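Local coordinates for protein translation initiation factor 6 (Methanocaldococcus jannaschii, PDB 1G61) that binds the 50S ribosomal subunit and prevents it from joining the 30S subunit into the 70S initiation complex, at residues 39-47 with 201-209. Residues are numbered along the deposited sequence; the frame is centred on the assembly and turned at random.
Sequences EVSEVLETK and IANSKGAVV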
ATOM      1  N   GLU A  39     -13.579  -5.588  10.891  1.00 15.48           N
ATOM      2  CA  GLU A  39     -12.456  -5.260  11.771  1.00 14.18           C
ATOM      3  C   GLU A  39     -11.494  -4.343  11.035  1.00 13.57           C
ATOM      4  O   GLU A  39     -10.992  -3.343  11.596  1.00 13.94           O
ATOM      5  CB  GLU A  39     -11.676  -6.474  12.281  1.00 17.78           C
ATOM      6  CG  GLU A  39     -12.372  -7.311  13.341  1.00 24.69           C
ATOM      7  CD  GLU A  39     -11.908  -8.753  13.408  1.00 29.37           C
ATOM      8  OE1 GLU A  39     -10.703  -9.018  13.161  1.00 22.92           O
ATOM      9  OE2 GLU A  39     -12.733  -9.655  13.724  1.00 32.99           O
ATOM     10  N   VAL A  40     -11.197  -4.613   9.762  1.00 11.60           N
ATOM     11  CA  VAL A  40     -10.324  -3.745   8.983  1.00 10.77           C
ATOM     12  C   VAL A  40     -10.928  -2.363   8.773  1.00 10.19           C
ATOM     13  O   VAL A  40     -10.308  -1.313   8.992  1.00 11.14           O
ATOM     14  CB  VAL A  40     -10.000  -4.478   7.648  1.00  9.87           C
ATOM     15  CG1 VAL A  40      -9.277  -3.502   6.731  1.00 10.50           C
ATOM     16  CG2 VAL A  40      -9.187  -5.743   7.937  1.00 10.04           C
ATOM     17  N   SER A  41     -12.207  -2.318   8.421  1.00 11.37           N
ATOM     18  CA  SER A  41     -12.913  -1.073   8.215  1.00 13.32           C
ATOM     19  C   SER A  41     -12.872  -0.228   9.475  1.00 12.77           C
ATOM     20  O   SER A  41     -12.694   0.998   9.420  1.00 13.56           O
ATOM     21  CB  SER A  41     -14.371  -1.360   7.791  1.00 16.46           C
ATOM     22  OG  SER A  41     -14.967  -0.095   7.624  1.00 23.00           O
ATOM     23  N   GLU A  42     -13.039  -0.827  10.636  1.00 12.55           N
ATOM     24  CA  GLU A  42     -13.091  -0.074  11.882  1.00 13.61           C
ATOM     25  C   GLU A  42     -11.742   0.498  12.211  1.00 12.81           C
ATOM     26  O   GLU A  42     -11.606   1.620  12.676  1.00 16.43           O
ATOM     27  CB  GLU A  42     -13.552  -1.014  13.016  1.00 17.69           C
ATOM     28  CG  GLU A  42     -13.647  -0.445  14.408  1.00 31.31           C
ATOM     29  CD  GLU A  42     -14.118  -1.457  15.450  1.00 42.03           C
ATOM     30  OE1 GLU A  42     -14.752  -1.094  16.462  1.00 43.44           O
ATOM     31  OE2 GLU A  42     -13.844  -2.667  15.234  1.00 60.63           O
ATOM     32  N   VAL A  43     -10.659  -0.284  12.053  1.00 11.21           N
ATOM     33  CA  VAL A  43      -9.369   0.260  12.478  1.00 12.60           C
ATOM     34  C   VAL A  43      -8.816   1.261  11.490  1.00 11.32           C
ATOM     35  O   VAL A  43      -8.187   2.250  11.889  1.00 11.81           O
ATOM     36  CB  VAL A  43      -8.389  -0.876  12.775  1.00 13.59           C
ATOM     37  CG1 VAL A  43      -7.942  -1.557  11.508  1.00 15.68           C
ATOM     38  CG2 VAL A  43      -7.157  -0.351  13.505  1.00 17.05           C
ATOM     39  N   LEU A  44      -9.064   1.073  10.197  1.00 10.60           N
ATOM     40  CA  LEU A  44      -8.572   2.041   9.203  1.00  9.35           C
ATOM     41  C   LEU A  44      -9.539   3.183   8.981  1.00 10.29           C
ATOM     42  O   LEU A  44      -9.159   4.208   8.376  1.00 10.83           O
ATOM     43  CB  LEU A  44      -8.313   1.303   7.874  1.00  9.93           C
ATOM     44  CG  LEU A  44      -7.248   0.214   7.982  1.00  9.97           C
ATOM     45  CD1 LEU A  44      -7.106  -0.405   6.602  1.00  9.98           C
ATOM     46  CD2 LEU A  44      -5.924   0.771   8.512  1.00 12.82           C
ATOM     47  N   GLU A  45     -10.777   3.038   9.452  1.00 10.93           N
ATOM     48  CA  GLU A  45     -11.876   4.029   9.278  1.00 11.56           C
ATOM     49  C   GLU A  45     -12.087   4.274   7.788  1.00 11.23           C
ATOM     50  O   GLU A  45     -12.099   5.404   7.337  1.00 12.48           O
ATOM     51  CB  GLU A  45     -11.521   5.320  10.040  1.00 12.15           C
ATOM     52  CG  GLU A  45     -11.329   5.061  11.522  1.00 15.23           C
ATOM     53  CD  GLU A  45     -11.038   6.284  12.353  1.00 18.82           C
ATOM     54  OE1 GLU A  45     -11.527   7.387  11.998  1.00 20.72           O
ATOM     55  OE2 GLU A  45     -10.309   6.101  13.361  1.00 22.07           O
ATOM     56  N   THR A  46     -12.271   3.221   7.000  1.00 10.37           N
ATOM     57  CA  THR A  46     -12.383   3.326   5.551  1.00 10.11           C
ATOM     58  C   THR A  46     -13.634   2.602   5.043  1.00  9.69           C
ATOM     59  O   THR A  46     -14.204   1.808   5.811  1.00 14.19           O
ATOM     60  CB  THR A  46     -11.188   2.644   4.843  1.00 10.31           C
ATOM     61  OG1 THR A  46     -11.069   1.345   5.423  1.00  9.99           O
ATOM     62  CG2 THR A  46      -9.908   3.430   5.053  1.00 10.83           C
ATOM     63  N   LYS A  47     -14.013   2.829   3.810  1.00 10.84           N
ATOM     64  CA  LYS A  47     -14.964   2.058   3.040  1.00 10.54           C
ATOM     65  C   LYS A  47     -14.196   0.921   2.349  1.00  8.64           C
ATOM     66  O   LYS A  47     -13.189   1.176   1.684  1.00 10.18           O
ATOM     67  CB  LYS A  47     -15.726   2.924   2.041  1.00 12.68           C
ATOM     68  CG  LYS A  47     -16.633   3.962   2.704  1.00 21.05           C
ATOM     69  CD  LYS A  47     -17.924   3.327   3.218  1.00 29.93           C
ATOM     70  CE  LYS A  47     -18.891   4.356   3.810  1.00 41.48           C
ATOM     71  NZ  LYS A  47     -20.200   3.723   4.160  1.00 55.43           N
ATOM     72  N   ILE A 201      -0.773  -2.979   6.137  1.00  8.12           N
ATOM     73  CA  ILE A 201      -1.435  -1.849   5.463  1.00  7.63           C
ATOM     74  C   ILE A 201      -1.740  -0.807   6.536  1.00  7.08           C
ATOM     75  O   ILE A 201      -2.064  -1.118   7.692  1.00  8.76           O
ATOM     76  CB  ILE A 201      -2.692  -2.272   4.686  1.00  8.76           C
ATOM     77  CG1 ILE A 201      -3.766  -2.864   5.609  1.00  9.60           C
ATOM     78  CG2 ILE A 201      -2.346  -3.240   3.558  1.00  9.25           C
ATOM     79  CD1 ILE A 201      -5.084  -3.176   4.933  1.00 13.63           C
ATOM     80  N   ALA A 202      -1.614   0.450   6.192  1.00  7.58           N
ATOM     81  CA  ALA A 202      -1.796   1.514   7.161  1.00  7.46           C
ATOM     82  C   ALA A 202      -2.222   2.829   6.485  1.00  6.92           C
ATOM     83  O   ALA A 202      -1.910   3.073   5.318  1.00  7.63           O
ATOM     84  CB  ALA A 202      -0.473   1.784   7.880  1.00  8.84           C
ATOM     85  N   ASN A 203      -2.876   3.645   7.273  1.00  7.65           N
ATOM     86  CA  ASN A 203      -3.116   5.040   6.900  1.00  8.08           C
ATOM     87  C   ASN A 203      -2.844   5.892   8.147  1.00  8.28           C
ATOM     88  O   ASN A 203      -2.251   5.414   9.115  1.00  8.90           O
ATOM     89  CB  ASN A 203      -4.492   5.250   6.253  1.00  7.61           C
ATOM     90  CG  ASN A 203      -5.625   4.919   7.181  1.00  7.36           C
ATOM     91  OD1 ASN A 203      -5.452   4.926   8.416  1.00  8.20           O
ATOM     92  ND2 ASN A 203      -6.832   4.637   6.650  1.00  8.03           N
ATOM     93  N   SER A 204      -3.235   7.178   8.110  1.00  9.16           N
ATOM     94  CA  SER A 204      -2.923   8.059   9.241  1.00  8.75           C
ATOM     95  C   SER A 204      -3.742   7.712  10.477  1.00 10.44           C
ATOM     96  O   SER A 204      -3.436   8.262  11.558  1.00 11.50           O
ATOM     97  CB  SER A 204      -3.157   9.531   8.849  1.00  9.32           C
ATOM     98  OG  SER A 204      -4.564   9.762   8.762  1.00 12.87           O
ATOM     99  N   LYS A 205      -4.781   6.869  10.341  1.00  9.79           N
ATOM    100  CA  LYS A 205      -5.711   6.586  11.409  1.00 10.73           C
ATOM    101  C   LYS A 205      -5.440   5.241  12.081  1.00 10.99           C
ATOM    102  O   LYS A 205      -5.810   5.091  13.239  1.00 14.46           O
ATOM    103  CB  LYS A 205      -7.163   6.647  10.877  1.00 12.19           C
ATOM    104  CG  LYS A 205      -7.526   8.068  10.458  1.00 11.68           C
ATOM    105  CD  LYS A 205      -8.796   8.134   9.654  1.00 14.73           C
ATOM    106  CE  LYS A 205      -8.572   7.497   8.288  1.00 14.17           C
ATOM    107  NZ  LYS A 205      -9.833   7.631   7.479  1.00 23.55           N
ATOM    108  N   GLY A 206      -4.825   4.281  11.406  1.00 10.61           N
ATOM    109  CA  GLY A 206      -4.625   2.981  11.994  1.00 10.40           C
ATOM    110  C   GLY A 206      -3.833   2.092  11.052  1.00  8.26           C
ATOM    111  O   GLY A 206      -3.445   2.505   9.950  1.00  9.40           O
ATOM    112  N   ALA A 207      -3.548   0.872  11.531  1.00  9.54           N
ATOM    113  CA  ALA A 207      -2.808  -0.101  10.713  1.00  9.96           C
ATOM    114  C   ALA A 207      -3.324  -1.511  10.997  1.00 10.26           C
ATOM    115  O   ALA A 207      -3.790  -1.843  12.104  1.00 11.23           O
ATOM    116  CB  ALA A 207      -1.324  -0.042  11.006  1.00 10.58           C
ATOM    117  N   VAL A 208      -3.207  -2.356   9.973  1.00  8.87           N
ATOM    118  CA  VAL A 208      -3.415  -3.810  10.098  1.00  9.85           C
ATOM    119  C   VAL A 208      -2.050  -4.427   9.868  1.00  8.65           C
ATOM    120  O   VAL A 208      -1.474  -4.241   8.776  1.00 11.01           O
ATOM    121  CB  VAL A 208      -4.476  -4.342   9.133  1.00 10.19           C
ATOM    122  CG1 VAL A 208      -4.712  -5.836   9.358  1.00 12.57           C
ATOM    123  CG2 VAL A 208      -5.776  -3.569   9.298  1.00 11.26           C
ATOM    124  N   VAL A 209      -1.531  -5.155  10.846  1.00 10.25           N
ATOM    125  CA  VAL A 209      -0.212  -5.731  10.691  1.00  9.89           C
ATOM    126  C   VAL A 209      -0.323  -7.253  10.676  1.00  8.53           C
ATOM    127  O   VAL A 209      -1.209  -7.801  11.378  1.00  9.75           O
ATOM    128  CB  VAL A 209       0.764  -5.324  11.829  1.00 12.44           C
ATOM    129  CG1 VAL A 209       0.371  -5.892  13.160  1.00 16.34           C
ATOM    130  CG2 VAL A 209       2.194  -5.744  11.545  1.00 33.95           C
TER
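N203 donates from ND2 to L44 O (2.9 Å, N-H...O 174°), joining the beta-hairpin turn between strands 200-202 and 207-210 to the C-terminal end of helix 34-44 in the eIF-6 fold. The bond is nearly straight and lies in the carbonyl plane on a lone pair, with L44 O only 4° out of the amide plane. K205, bent at chi3, brings NZ to E45 O at 3.2 Å, above that carbonyl's plane; NZ also donates to E23 O. Beside these bonds, L44 CD1 meets I201 CD1 at 3.8 Å, the two side chains crossing at about a right angle, while CD2 packs 3.3 Å from G206 O. V208 CG2 packs on V43 CG1 (3.7 Å), and I5 of strand 4-7 touches both valines. E45 is the first residue to leave helical phi/psi, with positive phi. With N203 CG between backbone N and carbonyl carbon (chi1 63°), OD1 accepts from K205 N at 2.8 Å, an Asx turn, and from G206 N at 3.1 Å, which extends it to an Asx motif. An alanine here would probably leave L44 O without this donor and K205 N and G206 N without their shared acceptor. Together with the OD1 bonds, those from ND2 to L44 O and T22 O fix the amide's rotation.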